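Local structure of terminal uridylyltransferase 1 (Trypanosoma brucei, 5HZD) at residues F109-A114 with G120-D125; V113-W118 with G313-K318; Y303-P308 with R374-I379. The protein catalyses the addition of uridines from UTP to the 3' ends of guide RNAs and other mitochondrial RNAs in trypanosome RNA editing. All coordinates share one frame; numbering follows the deposited sequence.

Interaction 1. Residues F109-A114 with G120-D125; sequences FGSSVA and GTADID
Asp125 and Phe109 lie against each other at the edge of the catalytic palm. CB of Asp125 sits 3.4 Å from the centroid of the Phe109 ring, only 8° off the ring normal, which makes a CH-pi contact over the middle of one face. The carboxylate continues this stacking, its plane 18° from that of the ring. Phe109 reaches there because CG lies between the backbone N and carbonyl carbon (chi1 67°), folding the ring back over its partner. The backbones join as an antiparallel hydrogen-bonded pair, with Phe109 N donating to Asp125 O at 2.9 Å.

Gly110 comes next, its CA 4.1 Å from Asp125 OD2. Glycine suits this place because the backbone angles and the nearby carboxylate leave no room for a side chain. In one of its two conformers, Ser111 OG lies 2.8 Å from a water that donates to Asp123 O at 2.7 Å, so this bridge may not always be present. Ser111 and residues 122-125 probably bind UTP, and Asp123 and Asp125 the catalytic magnesium, as in relatives. The order Gly-Ser, then Asp-Ile-Asp, is the nucleotidyltransferase signature.

Ser297 OG hydrogen-bonds Gly110 N, and Trp118 NE1 bonds Ala122 O. Strand 105-109 is one of the two edge strands of the five-stranded sheet and pairs with 124-129, which runs next to 285-288 carrying Asp286, while helix 292-304 packs against Phe109, Val113 and Ala114.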
# COMPACT_ATOMS: atom_id res chain seq x y z
N PHE A 109 -4.73 2.76 5.62
CA PHE A 109 -3.98 3.42 4.54
C PHE A 109 -3.51 2.40 3.54
O PHE A 109 -3.88 1.23 3.64
CB PHE A 109 -2.86 4.34 5.08
CG PHE A 109 -1.72 3.62 5.77
CD1 PHE A 109 -1.82 3.24 7.10
CD2 PHE A 109 -0.55 3.37 5.09
CE1 PHE A 109 -0.73 2.62 7.75
CE2 PHE A 109 0.52 2.72 5.70
CZ PHE A 109 0.42 2.34 7.05
N GLY A 110 -2.74 2.85 2.55
CA GLY A 110 -2.37 1.96 1.46
C GLY A 110 -3.27 2.04 0.25
O GLY A 110 -3.92 3.06 0.02
N SER A 111 -3.32 0.95 -0.52
CA SER A 111 -3.97 1.01 -1.83
C SER A 111 -5.48 1.22 -1.80
O SER A 111 -6.04 1.72 -2.76
CB SER A 111 -3.62 -0.21 -2.69
OG SER A 111 -4.21 -1.40 -2.18
N SER A 112 -6.15 0.86 -0.69
CA SER A 112 -7.59 1.07 -0.69
C SER A 112 -7.89 2.55 -0.61
O SER A 112 -8.94 2.99 -1.12
CB SER A 112 -8.28 0.29 0.46
OG SER A 112 -7.81 0.74 1.73
N VAL A 113 -6.97 3.33 -0.01
CA VAL A 113 -7.06 4.78 -0.02
C VAL A 113 -6.61 5.30 -1.37
O VAL A 113 -7.36 5.99 -2.05
CB VAL A 113 -6.24 5.39 1.11
CG1 VAL A 113 -6.20 6.93 0.99
CG2 VAL A 113 -6.86 5.01 2.43
N ALA A 114 -5.40 4.93 -1.78
CA ALA A 114 -4.82 5.49 -3.00
C ALA A 114 -5.64 5.20 -4.26
O ALA A 114 -5.76 6.08 -5.12
CB ALA A 114 -3.41 4.97 -3.17
N GLY A 120 -10.13 -7.45 -2.03
CA GLY A 120 -10.50 -8.42 -1.02
C GLY A 120 -9.29 -9.27 -0.68
O GLY A 120 -9.36 -10.12 0.20
N THR A 121 -8.18 -9.02 -1.35
CA THR A 121 -6.97 -9.83 -1.17
C THR A 121 -5.72 -9.02 -0.82
O THR A 121 -4.89 -9.47 -0.03
CB THR A 121 -6.65 -10.64 -2.44
OG1 THR A 121 -6.36 -9.74 -3.51
CG2 THR A 121 -7.81 -11.56 -2.80
N ALA A 122 -5.58 -7.83 -1.42
CA ALA A 122 -4.41 -6.98 -1.14
C ALA A 122 -4.28 -6.73 0.37
O ALA A 122 -5.29 -6.55 1.06
CB ALA A 122 -4.50 -5.66 -1.87
N ASP A 123 -3.05 -6.70 0.87
CA ASP A 123 -2.86 -6.38 2.30
C ASP A 123 -3.50 -5.03 2.65
O ASP A 123 -3.41 -4.08 1.89
CB ASP A 123 -1.36 -6.28 2.64
CG ASP A 123 -0.65 -7.61 2.59
OD1 ASP A 123 -1.26 -8.63 2.22
OD2 ASP A 123 0.56 -7.61 2.90
N ILE A 124 -4.13 -4.95 3.84
CA ILE A 124 -4.66 -3.69 4.35
C ILE A 124 -3.65 -3.17 5.35
O ILE A 124 -3.15 -3.94 6.15
CB ILE A 124 -6.01 -3.93 5.08
CG1 ILE A 124 -7.09 -4.34 4.07
CG2 ILE A 124 -6.44 -2.69 5.91
CD1 ILE A 124 -7.54 -3.22 3.10
N ASP A 125 -3.31 -1.88 5.27
CA ASP A 125 -2.50 -1.26 6.32
C ASP A 125 -3.39 -0.56 7.33
O ASP A 125 -4.31 0.18 6.95
CB ASP A 125 -1.55 -0.21 5.73
CG ASP A 125 -0.39 -0.85 5.00
OD1 ASP A 125 0.53 -1.33 5.69
OD2 ASP A 125 -0.41 -0.86 3.75
O HOH W 1 -4.95 -2.51 0.30

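Interaction 2. Residues V113-W118 with G313-K318; sequences VAMGVW and GAIVLK
Met115 of the nucleotidyltransferase palm extends to helix 310-324 and meets Ala314 and Ile315, in the fold where a catalytic domain is paired with a helical, nucleotide-recognising one. The contact is buried and its direct touches are apolar. The methyl CE of Met115 rests 3.8 Å from Ala314 CB, methyl to methyl, while SD lies alongside Ile315, 3.9 Å from its CG1. The Met115 and Ile315 side chains run antiparallel alongside each other, each heading toward the other's backbone. Methionine suits the place because its long unbranched chain, meeting the isoleucine side chain part-way, bridges backbones whose CA atoms at Met115 and Ile315 are 8.6 Å apart. It bends once, at chi2 (-77°), and then runs out extended through the sulfur to its methyl. Alanine at 314 is short enough to let that methyl approach the helix closely, and Ile315 supplies the flank. Leu304 of helix 292-304 also touches Met115.

A polar link uses the backbone of Met115, whose O accepts a hydrogen bond from the side chain of Arg311 (NH1), one turn before Ile315. Gly116 has positive phi (64°), easily adopted by glycine, as the chain leaves helix 111-114.

Along the helix, Lys318 is a UTP-binding residue and its NZ makes a weak hydrogen bond to Ser336 OG. It stands one turn beyond Ala314, where its backbone N donates to Ala314 O at 2.9 Å.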
# COMPACT_ATOMS: atom_id res chain seq x y z
N VAL A 113 -6.97 3.33 -0.01
CA VAL A 113 -7.06 4.78 -0.02
C VAL A 113 -6.61 5.30 -1.37
O VAL A 113 -7.36 5.99 -2.05
CB VAL A 113 -6.24 5.39 1.11
CG1 VAL A 113 -6.20 6.93 0.99
CG2 VAL A 113 -6.86 5.01 2.43
N ALA A 114 -5.40 4.93 -1.78
CA ALA A 114 -4.82 5.49 -3.00
C ALA A 114 -5.64 5.20 -4.26
O ALA A 114 -5.76 6.08 -5.12
CB ALA A 114 -3.41 4.97 -3.17
N MET A 115 -6.23 4.00 -4.35
CA MET A 115 -6.96 3.58 -5.57
C MET A 115 -8.46 3.61 -5.40
O MET A 115 -9.18 3.38 -6.37
CB MET A 115 -6.58 2.15 -5.98
CG MET A 115 -5.09 1.89 -6.07
SD MET A 115 -4.46 2.61 -7.61
CE MET A 115 -2.69 2.52 -7.32
N GLY A 116 -8.95 3.86 -4.19
CA GLY A 116 -10.38 3.95 -3.95
C GLY A 116 -11.15 2.66 -4.18
O GLY A 116 -12.37 2.69 -4.30
N VAL A 117 -10.43 1.54 -4.23
CA VAL A 117 -11.05 0.23 -4.38
C VAL A 117 -10.22 -0.78 -3.57
O VAL A 117 -9.06 -0.51 -3.23
CB VAL A 117 -11.07 -0.26 -5.87
CG1 VAL A 117 -11.92 0.66 -6.72
CG2 VAL A 117 -9.66 -0.38 -6.43
N TRP A 118 -10.81 -1.95 -3.29
CA TRP A 118 -10.07 -3.05 -2.67
C TRP A 118 -10.57 -4.38 -3.25
O TRP A 118 -11.78 -4.57 -3.40
CB TRP A 118 -10.26 -3.00 -1.15
CG TRP A 118 -9.50 -4.09 -0.40
CD1 TRP A 118 -8.16 -4.33 -0.42
CD2 TRP A 118 -10.06 -5.04 0.50
NE1 TRP A 118 -7.85 -5.38 0.41
CE2 TRP A 118 -9.01 -5.85 0.98
CE3 TRP A 118 -11.36 -5.31 0.94
CZ2 TRP A 118 -9.20 -6.88 1.90
CZ3 TRP A 118 -11.55 -6.36 1.84
CH2 TRP A 118 -10.48 -7.13 2.29
N GLY A 313 -3.57 3.03 -15.05
CA GLY A 313 -2.16 3.02 -15.39
C GLY A 313 -1.26 2.71 -14.20
O GLY A 313 -0.26 2.04 -14.36
N ALA A 314 -1.62 3.24 -13.03
CA ALA A 314 -0.82 3.01 -11.84
C ALA A 314 -0.83 1.54 -11.48
O ALA A 314 0.20 0.98 -11.07
CB ALA A 314 -1.38 3.82 -10.69
N ILE A 315 -1.98 0.89 -11.65
CA ILE A 315 -2.08 -0.56 -11.35
C ILE A 315 -1.22 -1.40 -12.28
O ILE A 315 -0.44 -2.27 -11.84
CB ILE A 315 -3.55 -0.97 -11.39
CG1 ILE A 315 -4.27 -0.32 -10.20
CG2 ILE A 315 -3.71 -2.50 -11.33
CD1 ILE A 315 -5.81 -0.41 -10.34
N VAL A 316 -1.29 -1.09 -13.57
CA VAL A 316 -0.50 -1.84 -14.55
C VAL A 316 0.99 -1.59 -14.34
O VAL A 316 1.80 -2.52 -14.44
CB VAL A 316 -0.92 -1.48 -16.00
CG1 VAL A 316 0.08 -2.00 -17.02
CG2 VAL A 316 -2.30 -2.03 -16.27
N LEU A 317 1.37 -0.35 -14.01
CA LEU A 317 2.78 -0.07 -13.73
C LEU A 317 3.28 -0.74 -12.46
O LEU A 317 4.44 -1.14 -12.40
CB LEU A 317 3.03 1.43 -13.66
CG LEU A 317 2.96 2.06 -15.06
CD1 LEU A 317 3.03 3.58 -14.95
CD2 LEU A 317 4.09 1.55 -16.01
N LYS A 318 2.44 -0.87 -11.44
CA LYS A 318 2.91 -1.59 -10.25
C LYS A 318 3.23 -3.02 -10.62
O LYS A 318 4.30 -3.53 -10.25
CB LYS A 318 1.81 -1.62 -9.19
CG LYS A 318 2.21 -2.41 -7.90
CD LYS A 318 1.00 -2.41 -6.97
CE LYS A 318 1.40 -2.49 -5.51
NZ LYS A 318 2.25 -3.68 -5.29

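Interaction 3. Residues Y303-P308 with R374-I379; sequences YLLSHP and RYTPMI
The peptide carbonyls of Pro308 and Met378 are the flat groups that come together here, and they do so through a water. Their oxygens, Pro308 O and Met378 O, are 4.5 Å apart, and the water donates to each, at 2.7 Å to Pro308 O and 2.6 Å to Met378 O. Two acceptors that cannot bond to each other are thus satisfied by one donor of two protons.

The remaining touch is apolar. CD2 of Leu305 comes up to the branch point of Thr376, 4.0 Å from CG2 and 4.1 Å from CB, the two side chains crossing at a slant. With OG1 of Thr376 beside the backbone N (chi1 -57°), the methyl CG2 is left anti to N, where Leu305 CD2 meets it. A leucine fits because one arm of its fork, CD2, reaches across from a partly exposed position, and a threonine because it offers a methyl without bulk.

Within 303-308 the chain turns tightly as helix 292-304 gives way to a loop. Tyr303 O takes two bonds, from Ser306 N and, at 2.7 Å, from Ser306 OG, so the small serine helps fix the turn. His307 ND1 caps Cys309 N, ahead of helix 310-324.

Arg311 at the start of that helix binds Thr376 O and Pro377 O, and Asp77 holds Met378 N and Tyr375 OH. Here the loop between helices 336-349 and 385-409 packs on the turn linking helices 292-304 and 310-324, in the helical part of the uridylyltransferase; the two helices joined by that turn both carry UTP-binding residues.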
# COMPACT_ATOMS: atom_id res chain seq x y z
N TYR A 303 -4.12 12.79 -6.49
CA TYR A 303 -3.60 12.72 -7.86
C TYR A 303 -4.30 11.66 -8.72
O TYR A 303 -4.70 11.94 -9.86
CB TYR A 303 -2.10 12.41 -7.81
CG TYR A 303 -1.21 13.62 -7.72
CD1 TYR A 303 -1.15 14.53 -8.78
CD2 TYR A 303 -0.36 13.81 -6.64
CE1 TYR A 303 -0.27 15.62 -8.74
CE2 TYR A 303 0.52 14.92 -6.60
CZ TYR A 303 0.55 15.80 -7.66
OH TYR A 303 1.44 16.86 -7.63
N LEU A 304 -4.46 10.46 -8.20
CA LEU A 304 -4.90 9.36 -9.06
C LEU A 304 -6.38 9.43 -9.40
O LEU A 304 -6.82 8.86 -10.40
CB LEU A 304 -4.54 8.03 -8.42
CG LEU A 304 -3.03 7.78 -8.27
CD1 LEU A 304 -2.83 6.42 -7.69
CD2 LEU A 304 -2.31 7.86 -9.64
N LEU A 305 -7.16 10.15 -8.61
CA LEU A 305 -8.56 10.36 -8.96
C LEU A 305 -8.78 11.48 -9.99
O LEU A 305 -9.90 11.70 -10.47
CB LEU A 305 -9.40 10.65 -7.71
CG LEU A 305 -9.68 9.48 -6.79
CD1 LEU A 305 -10.47 10.01 -5.60
CD2 LEU A 305 -10.46 8.36 -7.52
N SER A 306 -7.71 12.20 -10.33
CA SER A 306 -7.88 13.40 -11.14
C SER A 306 -7.82 13.20 -12.66
O SER A 306 -7.96 14.17 -13.41
CB SER A 306 -6.92 14.51 -10.67
OG SER A 306 -5.58 14.21 -11.02
N HIS A 307 -7.64 11.95 -13.10
CA HIS A 307 -7.82 11.59 -14.51
C HIS A 307 -8.39 10.16 -14.49
O HIS A 307 -7.93 9.34 -13.71
CB HIS A 307 -6.46 11.58 -15.22
CG HIS A 307 -6.57 11.45 -16.70
ND1 HIS A 307 -6.94 10.27 -17.31
CD2 HIS A 307 -6.34 12.34 -17.70
CE1 HIS A 307 -6.97 10.44 -18.62
NE2 HIS A 307 -6.59 11.69 -18.88
N PRO A 308 -9.37 9.86 -15.37
CA PRO A 308 -10.00 8.53 -15.36
C PRO A 308 -9.05 7.39 -15.73
O PRO A 308 -9.36 6.23 -15.42
CB PRO A 308 -11.12 8.66 -16.39
CG PRO A 308 -10.74 9.80 -17.27
CD PRO A 308 -9.98 10.76 -16.36
N ARG A 374 -13.02 5.88 1.14
CA ARG A 374 -14.17 6.06 0.26
C ARG A 374 -14.01 5.27 -1.04
O ARG A 374 -12.92 5.25 -1.65
CB ARG A 374 -14.40 7.55 0.01
CG ARG A 374 -15.05 8.22 1.23
CD ARG A 374 -15.63 9.59 0.92
NE ARG A 374 -14.57 10.51 0.56
CZ ARG A 374 -14.68 11.45 -0.37
NH1 ARG A 374 -15.83 11.60 -1.04
NH2 ARG A 374 -13.65 12.24 -0.62
N TYR A 375 -15.09 4.62 -1.43
CA TYR A 375 -15.10 3.79 -2.62
C TYR A 375 -15.42 4.63 -3.87
O TYR A 375 -16.41 5.38 -3.88
CB TYR A 375 -16.12 2.64 -2.47
CG TYR A 375 -16.25 1.82 -3.74
CD1 TYR A 375 -15.30 0.86 -4.05
CD2 TYR A 375 -17.30 2.04 -4.62
CE1 TYR A 375 -15.39 0.13 -5.25
CE2 TYR A 375 -17.42 1.32 -5.80
CZ TYR A 375 -16.45 0.36 -6.11
OH TYR A 375 -16.59 -0.33 -7.32
N THR A 376 -14.58 4.50 -4.90
CA THR A 376 -14.85 5.10 -6.20
C THR A 376 -14.62 4.01 -7.26
O THR A 376 -13.51 3.47 -7.34
CB THR A 376 -13.83 6.23 -6.51
OG1 THR A 376 -13.90 7.23 -5.47
CG2 THR A 376 -14.16 6.87 -7.84
N PRO A 377 -15.65 3.69 -8.06
CA PRO A 377 -15.50 2.64 -9.08
C PRO A 377 -14.36 2.97 -10.04
O PRO A 377 -14.16 4.14 -10.34
CB PRO A 377 -16.81 2.71 -9.89
CG PRO A 377 -17.76 3.51 -9.07
CD PRO A 377 -16.98 4.31 -8.05
N MET A 378 -13.65 1.94 -10.49
CA MET A 378 -12.57 2.10 -11.46
C MET A 378 -13.01 2.74 -12.77
O MET A 378 -12.24 3.50 -13.38
CB MET A 378 -11.91 0.73 -11.71
CG MET A 378 -10.54 0.78 -12.37
SD MET A 378 -9.32 1.74 -11.46
CE MET A 378 -9.26 0.90 -9.89
N ILE A 379 -14.24 2.44 -13.21
CA ILE A 379 -14.78 3.04 -14.42
C ILE A 379 -16.24 3.43 -14.15
O ILE A 379 -16.96 2.73 -13.42
CB ILE A 379 -14.65 2.09 -15.63
CG1 ILE A 379 -15.07 2.80 -16.91
CG2 ILE A 379 -15.48 0.83 -15.42
CD1 ILE A 379 -14.61 2.06 -18.20
O HOH W 2 -11.90 5.52 -15.04

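How the interactions relate
Interactions 1 and 2 share Val113 and Ala114 of helix 111-114, and their centres lie about 9 Å apart; that helix follows edge strand 105-109, and the chain after it touches helix 310-324 through Met115 before returning to Asp123 and Asp125 by strand 124-129. Interaction 3 lies about 9 Å from interaction 2 and about 15 Å from interaction 1, centre to centre. Along the chain, interaction 1 closes before interaction 3 opens, whereas interactions 2 and 3 cross. Gly116 O and Thr376 N, 2.9 Å apart, probably form a hydrogen bond linking those two, and Val117 packs on Met378. Together they run from the palm sheet to the helices that carry UTP-binding residues.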